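Putative sugar binding protein (Geobacillus stearothermophilus, PDB 6GT9) binds galactose in the cleft between its two lobes and probably acts as the sugar-recognition component of a three-component sensing system. Local coordinates at residues I91-L96 with I113-I118; E100-I105 with T120-S125; S125-Y130 with V289-N294. One frame throughout, in Å; residues are numbered along the deposited sequence.

All three contacts lie in the lobe built on the parallel sheet of order 62-65, 32-36, 90-93, 115-118, 129-132, 292-294. Contact 1 pairs strands 90-93 and 115-118. Contact 2 sets helix 98-110, which connects those strands, against the loop leading to strand 129-132; the centres of contacts 1 and 2 are about 8 Å apart. Contact 3 joins that next strand to 292-294 at the sheet margin, its centre about 9 Å from contact 1 and 11 Å from contact 2. Along the chain the segments of contacts 1 and 2 alternate; contact 3 shares S125 with contact 2. Contact 1 reaches the galactose pocket through Q94, while contacts 2 and 3 lie farther from the sugar.

Contact 1 of 3, residues I91-L96 with I113-I118; sequences IITQGL and IPVVTI
I92 lays its CG2 methyl against the CG2 methyl of I118, 3.5 Å away, the two branched side chains meeting at a slant. The I118 branch gets there because CG1 stands opposite the backbone N (chi1 -177°), leaving CG2 between the N and the carbonyl carbon, on the side of I92. Next to this pair, I92 CG1 approaches V116 CB at 4.3 Å. On the other face of the sheet, I91 CG1 meets I113 CG2 at 4.1 Å, while T117 CG2 lies over the backbone near G95.

Between these two layers of side chains, the strands run parallel in continuous register, I91 beside V115, I92 beside V116 and T93 beside T117. I91 N donates to P114 O (3.1 Å), V116 N to I91 O, T93 N to V116 O and I118 N to T93 O (3.0 Å). I91 N and T93 N come in nearly in line with the carbonyls they meet, V116 N lies in the plane of the I91 carbonyl, and I118 N instead stands 56° out of the T93 carbonyl plane, where the first strand is ending. Past it, Q94 CG rests on I118 O at 3.3 Å. Its amide NE2 is gripped by D119 and E38 and the side chain touches galactose, so the strand end delivers a residue to the pocket.

Strands 90-93 and 115-118 are the two strands of a beta-alpha-beta unit closed by helix 98-110. That helix covers V115 and helix 73-85 covers I91 and T93, whereas helix 269-284 packs on V116 and helix 43-59 on I118.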
loop_
_atom_site.group_PDB
_atom_site.type_symbol
_atom_site.label_atom_id
_atom_site.label_comp_id
_atom_site.label_asym_id
_atom_site.label_seq_id
_atom_site.Cartn_x
_atom_site.Cartn_y
_atom_site.Cartn_z
ATOM N N ILE A 91 -3.764 -14.402 -12.399
ATOM C CA ILE A 91 -3.248 -14.183 -11.051
ATOM C C ILE A 91 -3.025 -12.688 -10.877
ATOM O O ILE A 91 -2.396 -12.042 -11.727
ATOM C CB ILE A 91 -1.946 -14.969 -10.809
ATOM C CG1 ILE A 91 -2.233 -16.481 -10.852
ATOM C CG2 ILE A 91 -1.322 -14.586 -9.490
ATOM C CD1 ILE A 91 -1.012 -17.369 -10.726
ATOM N N ILE A 92 -3.578 -12.136 -9.806
ATOM C CA ILE A 92 -3.469 -10.718 -9.480
ATOM C C ILE A 92 -2.713 -10.608 -8.166
ATOM O O ILE A 92 -3.114 -11.218 -7.166
ATOM C CB ILE A 92 -4.856 -10.060 -9.376
ATOM C CG1 ILE A 92 -5.656 -10.308 -10.661
ATOM C CG2 ILE A 92 -4.725 -8.547 -9.064
ATOM C CD1 ILE A 92 -7.159 -10.104 -10.515
ATOM N N THR A 93 -1.630 -9.829 -8.164
ATOM C CA THR A 93 -0.728 -9.785 -7.021
ATOM C C THR A 93 0.094 -8.505 -7.055
ATOM O O THR A 93 0.312 -7.915 -8.112
ATOM C CB THR A 93 0.229 -10.980 -7.022
ATOM O OG1 THR A 93 1.099 -10.897 -5.894
ATOM C CG2 THR A 93 1.068 -10.950 -8.289
ATOM N N GLN A 94 0.590 -8.112 -5.888
ATOM C CA GLN A 94 1.655 -7.119 -5.840
ATOM C C GLN A 94 2.917 -7.697 -6.464
ATOM O O GLN A 94 3.203 -8.894 -6.343
ATOM C CB GLN A 94 1.970 -6.730 -4.403
ATOM C CG GLN A 94 0.928 -5.944 -3.665
ATOM C CD GLN A 94 1.142 -6.089 -2.166
ATOM O OE1 GLN A 94 1.081 -7.200 -1.647
ATOM N NE2 GLN A 94 1.438 -4.975 -1.474
ATOM N N GLY A 95 3.672 -6.846 -7.145
ATOM C CA GLY A 95 5.046 -7.189 -7.443
ATOM C C GLY A 95 5.863 -6.722 -6.262
ATOM O O GLY A 95 6.520 -5.682 -6.337
ATOM N N LEU A 96 5.799 -7.470 -5.152
ATOM C CA LEU A 96 6.163 -6.914 -3.847
ATOM C C LEU A 96 7.627 -6.491 -3.793
ATOM O O LEU A 96 7.957 -5.447 -3.210
ATOM C CB LEU A 96 5.851 -7.926 -2.750
ATOM C CG LEU A 96 5.725 -7.397 -1.326
ATOM C CD1 LEU A 96 4.786 -6.186 -1.287
ATOM C CD2 LEU A 96 5.204 -8.516 -0.439
ATOM N N ILE A 113 -0.218 -18.121 -18.106
ATOM C CA ILE A 113 -1.159 -17.580 -17.134
ATOM C C ILE A 113 -0.902 -16.077 -17.050
ATOM O O ILE A 113 0.204 -15.661 -16.699
ATOM C CB ILE A 113 -1.017 -18.253 -15.756
ATOM C CG1 ILE A 113 -1.249 -19.767 -15.869
ATOM C CG2 ILE A 113 -1.997 -17.687 -14.745
ATOM C CD1 ILE A 113 -1.241 -20.490 -14.517
ATOM N N PRO A 114 -1.858 -15.221 -17.410
ATOM C CA PRO A 114 -1.598 -13.777 -17.370
ATOM C C PRO A 114 -1.517 -13.263 -15.940
ATOM O O PRO A 114 -2.227 -13.733 -15.052
ATOM C CB PRO A 114 -2.800 -13.175 -18.106
ATOM C CG PRO A 114 -3.885 -14.187 -17.948
ATOM C CD PRO A 114 -3.200 -15.531 -17.930
ATOM N N VAL A 115 -0.657 -12.261 -15.729
ATOM C CA VAL A 115 -0.461 -11.665 -14.414
ATOM C C VAL A 115 -0.795 -10.186 -14.502
ATOM O O VAL A 115 -0.301 -9.483 -15.394
ATOM C CB VAL A 115 0.974 -11.882 -13.892
ATOM C CG1 VAL A 115 1.219 -11.069 -12.597
ATOM C CG2 VAL A 115 1.215 -13.378 -13.625
ATOM N N VAL A 116 -1.669 -9.730 -13.606
ATOM C CA VAL A 116 -1.937 -8.308 -13.409
ATOM C C VAL A 116 -1.385 -7.936 -12.042
ATOM O O VAL A 116 -1.694 -8.598 -11.042
ATOM C CB VAL A 116 -3.438 -7.988 -13.507
ATOM C CG1 VAL A 116 -3.716 -6.540 -13.066
ATOM C CG2 VAL A 116 -3.948 -8.196 -14.951
ATOM N N THR A 117 -0.541 -6.911 -11.995
ATOM C CA THR A 117 -0.084 -6.425 -10.708
ATOM C C THR A 117 -1.073 -5.405 -10.164
ATOM O O THR A 117 -1.737 -4.687 -10.917
ATOM C CB THR A 117 1.318 -5.820 -10.809
ATOM O OG1 THR A 117 1.370 -4.876 -11.891
ATOM C CG2 THR A 117 2.318 -6.926 -11.076
ATOM N N ILE A 118 -1.169 -5.358 -8.838
ATOM C CA ILE A 118 -2.118 -4.505 -8.131
ATOM C C ILE A 118 -1.395 -3.878 -6.945
ATOM O O ILE A 118 -0.565 -4.535 -6.304
ATOM C CB ILE A 118 -3.365 -5.307 -7.687
ATOM C CG1 ILE A 118 -4.406 -4.411 -7.011
ATOM C CG2 ILE A 118 -2.985 -6.499 -6.766
ATOM C CD1 ILE A 118 -5.736 -5.093 -6.863
#

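Contact 2 of 3, residues E100-I105 with T120-S125; sequences EFVPVI and TDAPTS
The loop that leaves strand 115-118 passes beside helix 98-110 in a type I beta turn, A122 to S125, and the helix receives it with V102 and I105, one turn apart. V102 straddles the end of the turn: its CG1 methyl packs on S125 CB at 4.0 Å, while CG2 reaches T124 OG1 at 3.6 Å, the valine and threonine side chains crossing at about a right angle. V102 CG2 also lies 4.2 Å from A122 CB.

I105 fills the side of the turn nearer the sheet. With CG1 opposite the carbonyl carbon (chi1 -73°), its CD1 extends to A122 CB, 3.9 Å away, and its CG2 methyl lies against S125 OG at 3.7 Å. A122 CB and S125 CB, with the serine hydroxyl beside them, thus face the two helix residues, and the two segments meet here by van der Waals packing alone.

The S125 hydroxyl turns back into its own turn. OG donates to A122 O at 2.7 Å, lying in the carbonyl plane, and S125 N donates to the same oxygen at 2.8 Å, so one carbonyl accepts from both the backbone N-H and the hydroxyl of S125. The hydroxyl also accepts a weak bond from R127 N. With an alanine here, the A122 carbonyl would probably lose its second donor and R127 N its weak acceptor, leaving the turn less firmly fixed against I105.

Strand, helix, strand and the loop beyond follow one another here in the alternating beta/alpha order of a Rossmann-like lobe, as in type 1 periplasmic binding proteins.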
loop_
_atom_site.group_PDB
_atom_site.type_symbol
_atom_site.label_atom_id
_atom_site.label_comp_id
_atom_site.label_asym_id
_atom_site.label_seq_id
_atom_site.Cartn_x
_atom_site.Cartn_y
_atom_site.Cartn_z
ATOM N N GLU A 100 12.804 -10.841 -6.049
ATOM C CA GLU A 100 12.155 -12.101 -5.991
ATOM C C GLU A 100 10.928 -12.281 -6.866
ATOM O O GLU A 100 10.703 -13.374 -7.342
ATOM C CB GLU A 100 11.768 -12.426 -4.555
ATOM C CG GLU A 100 12.958 -12.664 -3.651
ATOM C CD GLU A 100 13.214 -11.527 -2.707
ATOM O OE1 GLU A 100 12.909 -10.388 -3.016
ATOM O OE2 GLU A 100 13.711 -11.805 -1.631
ATOM N N PHE A 101 10.169 -11.206 -7.091
ATOM C CA PHE A 101 8.888 -11.322 -7.782
ATOM C C PHE A 101 8.985 -11.236 -9.297
ATOM O O PHE A 101 8.131 -11.813 -9.981
ATOM C CB PHE A 101 7.904 -10.266 -7.269
ATOM C CG PHE A 101 7.219 -10.663 -5.994
ATOM C CD1 PHE A 101 7.918 -10.674 -4.801
ATOM C CD2 PHE A 101 5.882 -11.052 -5.995
ATOM C CE1 PHE A 101 7.293 -11.066 -3.613
ATOM C CE2 PHE A 101 5.254 -11.443 -4.818
ATOM C CZ PHE A 101 5.966 -11.455 -3.626
ATOM N N VAL A 102 9.982 -10.545 -9.858
ATOM C CA VAL A 102 10.098 -10.473 -11.320
ATOM C C VAL A 102 10.315 -11.857 -11.941
ATOM O O VAL A 102 9.538 -12.242 -12.824
ATOM C CB VAL A 102 11.170 -9.462 -11.731
ATOM C CG1 VAL A 102 11.493 -9.629 -13.212
ATOM C CG2 VAL A 102 10.721 -8.032 -11.446
ATOM N N PRO A 103 11.326 -12.634 -11.536
ATOM C CA PRO A 103 11.462 -13.977 -12.126
ATOM C C PRO A 103 10.243 -14.868 -11.935
ATOM O O PRO A 103 9.941 -15.669 -12.826
ATOM C CB PRO A 103 12.702 -14.549 -11.421
ATOM C CG PRO A 103 12.908 -13.690 -10.221
ATOM C CD PRO A 103 12.441 -12.335 -10.621
ATOM N N VAL A 104 9.527 -14.756 -10.814
ATOM C CA VAL A 104 8.363 -15.615 -10.600
ATOM C C VAL A 104 7.187 -15.155 -11.456
ATOM O O VAL A 104 6.464 -15.978 -12.028
ATOM C CB VAL A 104 7.990 -15.664 -9.109
ATOM C CG1 VAL A 104 6.720 -16.483 -8.901
ATOM C CG2 VAL A 104 9.130 -16.250 -8.299
ATOM N N ILE A 105 6.954 -13.842 -11.539
ATOM C CA ILE A 105 5.935 -13.350 -12.464
ATOM C C ILE A 105 6.252 -13.805 -13.882
ATOM O O ILE A 105 5.369 -14.272 -14.609
ATOM C CB ILE A 105 5.799 -11.819 -12.369
ATOM C CG1 ILE A 105 5.106 -11.432 -11.058
ATOM C CG2 ILE A 105 5.014 -11.302 -13.549
ATOM C CD1 ILE A 105 5.266 -9.947 -10.663
ATOM N N THR A 120 1.083 -2.531 -5.961
ATOM C CA THR A 120 2.532 -2.388 -6.068
ATOM C C THR A 120 2.946 -2.986 -7.406
ATOM O O THR A 120 2.613 -4.144 -7.685
ATOM C CB THR A 120 3.252 -3.130 -4.920
ATOM O OG1 THR A 120 2.729 -2.708 -3.649
ATOM C CG2 THR A 120 4.766 -2.917 -4.979
ATOM N N ASP A 121 3.674 -2.232 -8.225
ATOM C CA ASP A 121 4.012 -2.721 -9.559
ATOM C C ASP A 121 5.374 -3.416 -9.601
ATOM O O ASP A 121 6.267 -3.129 -8.799
ATOM C CB ASP A 121 3.999 -1.575 -10.581
ATOM C CG ASP A 121 3.911 -2.077 -12.017
ATOM O OD1 ASP A 121 3.604 -3.280 -12.214
ATOM O OD2 ASP A 121 4.121 -1.278 -12.961
ATOM N N ALA A 122 5.528 -4.329 -10.572
ATOM C CA ALA A 122 6.828 -4.870 -10.975
ATOM C C ALA A 122 7.081 -4.498 -12.436
ATOM O O ALA A 122 7.011 -5.353 -13.333
ATOM C CB ALA A 122 6.901 -6.384 -10.775
ATOM N N PRO A 123 7.414 -3.229 -12.707
ATOM C CA PRO A 123 7.349 -2.728 -14.094
ATOM C C PRO A 123 8.393 -3.309 -15.031
ATOM O O PRO A 123 8.242 -3.172 -16.255
ATOM C CB PRO A 123 7.533 -1.210 -13.932
ATOM C CG PRO A 123 8.290 -1.063 -12.660
ATOM C CD PRO A 123 7.853 -2.191 -11.759
ATOM N N THR A 124 9.441 -3.947 -14.527
ATOM C CA THR A 124 10.366 -4.635 -15.419
ATOM C C THR A 124 9.939 -6.070 -15.724
ATOM O O THR A 124 10.600 -6.741 -16.524
ATOM C CB THR A 124 11.783 -4.634 -14.834
ATOM O OG1 THR A 124 11.827 -5.487 -13.688
ATOM C CG2 THR A 124 12.192 -3.217 -14.418
ATOM N N SER A 125 8.866 -6.567 -15.110
ATOM C CA SER A 125 8.434 -7.932 -15.376
ATOM C C SER A 125 7.532 -7.972 -16.609
ATOM O O SER A 125 7.221 -6.954 -17.228
ATOM C CB SER A 125 7.717 -8.522 -14.164
ATOM O OG SER A 125 6.440 -7.944 -14.029
#

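Contact 3 of 3, residues S125-Y130 with V289-N294; sequences SRRVAY and VPVVTN
The guanidinium group of R127 has V291 O over one face, and the V291 CG1 methyl lies 3.7 Å from R127 NH1. The arginine reaches this spot by a bend at chi2 (102°), and its NE forms a salt bridge with D121 OD1, which probably limits how the flat group can turn. The Y130 ring meets its neighbours differently. V292 CG1 comes to the ring edge, near its plane, 4.1 Å from Y130 CD2, whereas the N294 amide, turned 75° against the ring, approaches obliquely with ND2 3.8 Å from Y130 CE2. The hydrogen bond of that amide nitrogen goes to the carbonyl of G132, and Y130 OH bonds to the carbonyl of T133.

Two backbone bonds knit the segments as parallel strands: Y130 N to V291 O and T293 N to Y130 O, both 2.9 Å. Before this pairing begins, A129 CB packs on V289 CG2 at 3.7 Å. Two waters add to the join: one bridges V128 O and V289 O, and the other donates to P290 O and to Y130 O, an oxygen already bonded by T293 N, while accepting from T293 OG1.

Strand 292-294 is thereby added as the outermost strand beside 129-132, whose other neighbour is 115-118; helix 269-284 covers V128 and V289, and helix 98-110 touches R127 through I105.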
loop_
_atom_site.group_PDB
_atom_site.type_symbol
_atom_site.label_atom_id
_atom_site.label_comp_id
_atom_site.label_asym_id
_atom_site.label_seq_id
_atom_site.Cartn_x
_atom_site.Cartn_y
_atom_site.Cartn_z
ATOM N N SER A 125 8.866 -6.567 -15.110
ATOM C CA SER A 125 8.434 -7.932 -15.376
ATOM C C SER A 125 7.532 -7.972 -16.609
ATOM O O SER A 125 7.221 -6.954 -17.228
ATOM C CB SER A 125 7.717 -8.522 -14.164
ATOM O OG SER A 125 6.440 -7.944 -14.029
ATOM N N ARG A 126 7.102 -9.176 -16.978
ATOM C CA ARG A 126 6.202 -9.349 -18.109
ATOM C C ARG A 126 4.740 -9.421 -17.681
ATOM O O ARG A 126 3.900 -9.890 -18.451
ATOM C CB ARG A 126 6.611 -10.588 -18.917
ATOM C CG ARG A 126 7.973 -10.410 -19.602
ATOM C CD ARG A 126 8.182 -11.361 -20.755
ATOM N NE ARG A 126 8.332 -12.740 -20.304
ATOM C CZ ARG A 126 9.498 -13.298 -19.994
ATOM N NH1 ARG A 126 9.545 -14.560 -19.586
ATOM N NH2 ARG A 126 10.615 -12.594 -20.089
ATOM N N ARG A 127 4.419 -8.982 -16.461
ATOM C CA ARG A 127 3.026 -8.733 -16.113
ATOM C C ARG A 127 2.363 -7.922 -17.224
ATOM O O ARG A 127 2.990 -7.047 -17.829
ATOM C CB ARG A 127 2.935 -7.999 -14.766
ATOM C CG ARG A 127 3.634 -6.648 -14.737
ATOM C CD ARG A 127 2.640 -5.514 -14.860
ATOM N NE ARG A 127 3.268 -4.181 -14.831
ATOM C CZ ARG A 127 3.770 -3.566 -15.902
ATOM N NH1 ARG A 127 3.745 -4.160 -17.087
ATOM N NH2 ARG A 127 4.306 -2.355 -15.793
ATOM N N VAL A 128 1.101 -8.243 -17.524
ATOM C CA VAL A 128 0.430 -7.597 -18.648
ATOM C C VAL A 128 0.090 -6.151 -18.319
ATOM O O VAL A 128 0.193 -5.271 -19.178
ATOM C CB VAL A 128 -0.832 -8.374 -19.060
ATOM C CG1 VAL A 128 -1.497 -7.677 -20.255
ATOM C CG2 VAL A 128 -0.490 -9.803 -19.402
ATOM N N ALA A 129 -0.350 -5.886 -17.091
ATOM C CA ALA A 129 -0.843 -4.555 -16.746
ATOM C C ALA A 129 -0.761 -4.393 -15.244
ATOM O O ALA A 129 -0.746 -5.380 -14.510
ATOM C CB ALA A 129 -2.289 -4.330 -17.200
ATOM N N TYR A 130 -0.705 -3.129 -14.805
ATOM C CA TYR A 130 -0.676 -2.751 -13.396
ATOM C C TYR A 130 -1.866 -1.858 -13.088
ATOM O O TYR A 130 -2.217 -0.990 -13.892
ATOM C CB TYR A 130 0.626 -2.008 -13.060
ATOM C CG TYR A 130 0.658 -1.320 -11.700
ATOM C CD1 TYR A 130 0.477 -2.050 -10.534
ATOM C CD2 TYR A 130 0.912 0.051 -11.587
ATOM C CE1 TYR A 130 0.521 -1.437 -9.285
ATOM C CE2 TYR A 130 0.970 0.689 -10.324
ATOM C CZ TYR A 130 0.774 -0.074 -9.182
ATOM O OH TYR A 130 0.809 0.481 -7.925
ATOM N N VAL A 289 -5.281 -3.802 -22.971
ATOM C CA VAL A 289 -5.517 -2.897 -21.844
ATOM C C VAL A 289 -4.285 -2.048 -21.627
ATOM O O VAL A 289 -3.166 -2.414 -22.035
ATOM C CB VAL A 289 -5.854 -3.670 -20.544
ATOM C CG1 VAL A 289 -7.014 -4.664 -20.789
ATOM C CG2 VAL A 289 -4.637 -4.416 -20.049
ATOM N N PRO A 290 -4.456 -0.873 -21.013
ATOM C CA PRO A 290 -3.307 -0.004 -20.743
ATOM C C PRO A 290 -2.293 -0.711 -19.862
ATOM O O PRO A 290 -2.662 -1.442 -18.945
ATOM C CB PRO A 290 -3.925 1.193 -20.008
ATOM C CG PRO A 290 -5.369 1.129 -20.258
ATOM C CD PRO A 290 -5.711 -0.313 -20.478
ATOM N N VAL A 291 -1.009 -0.457 -20.124
ATOM C CA VAL A 291 0.043 -1.070 -19.316
ATOM C C VAL A 291 -0.048 -0.604 -17.863
ATOM O O VAL A 291 0.122 -1.402 -16.931
ATOM C CB VAL A 291 1.433 -0.786 -19.914
ATOM C CG1 VAL A 291 2.521 -1.264 -18.977
ATOM C CG2 VAL A 291 1.598 -1.463 -21.258
ATOM N N VAL A 292 -0.328 0.680 -17.638
ATOM C CA VAL A 292 -0.412 1.220 -16.281
ATOM C C VAL A 292 -1.709 2.001 -16.127
ATOM O O VAL A 292 -2.006 2.894 -16.932
ATOM C CB VAL A 292 0.791 2.118 -15.933
ATOM C CG1 VAL A 292 0.550 2.821 -14.594
ATOM C CG2 VAL A 292 2.079 1.309 -15.885
ATOM N N THR A 293 -2.485 1.654 -15.106
ATOM C CA THR A 293 -3.652 2.426 -14.689
ATOM C C THR A 293 -3.392 2.882 -13.258
ATOM O O THR A 293 -3.491 2.079 -12.322
ATOM C CB THR A 293 -4.940 1.599 -14.786
ATOM O OG1 THR A 293 -5.167 1.197 -16.147
ATOM C CG2 THR A 293 -6.144 2.416 -14.309
ATOM N N ASN A 294 -3.055 4.163 -13.076
ATOM C CA ASN A 294 -2.796 4.698 -11.740
ATOM C C ASN A 294 -4.098 5.220 -11.152
ATOM O O ASN A 294 -4.643 6.223 -11.629
ATOM C CB ASN A 294 -1.758 5.815 -11.768
ATOM C CG ASN A 294 -0.366 5.306 -12.007
ATOM O OD1 ASN A 294 0.366 5.865 -12.822
ATOM N ND2 ASN A 294 0.010 4.230 -11.314
HETATM O O HOH W 1 -1.032 -4.006 -21.282
HETATM O O HOH W 2 -3.739 -1.069 -16.431
#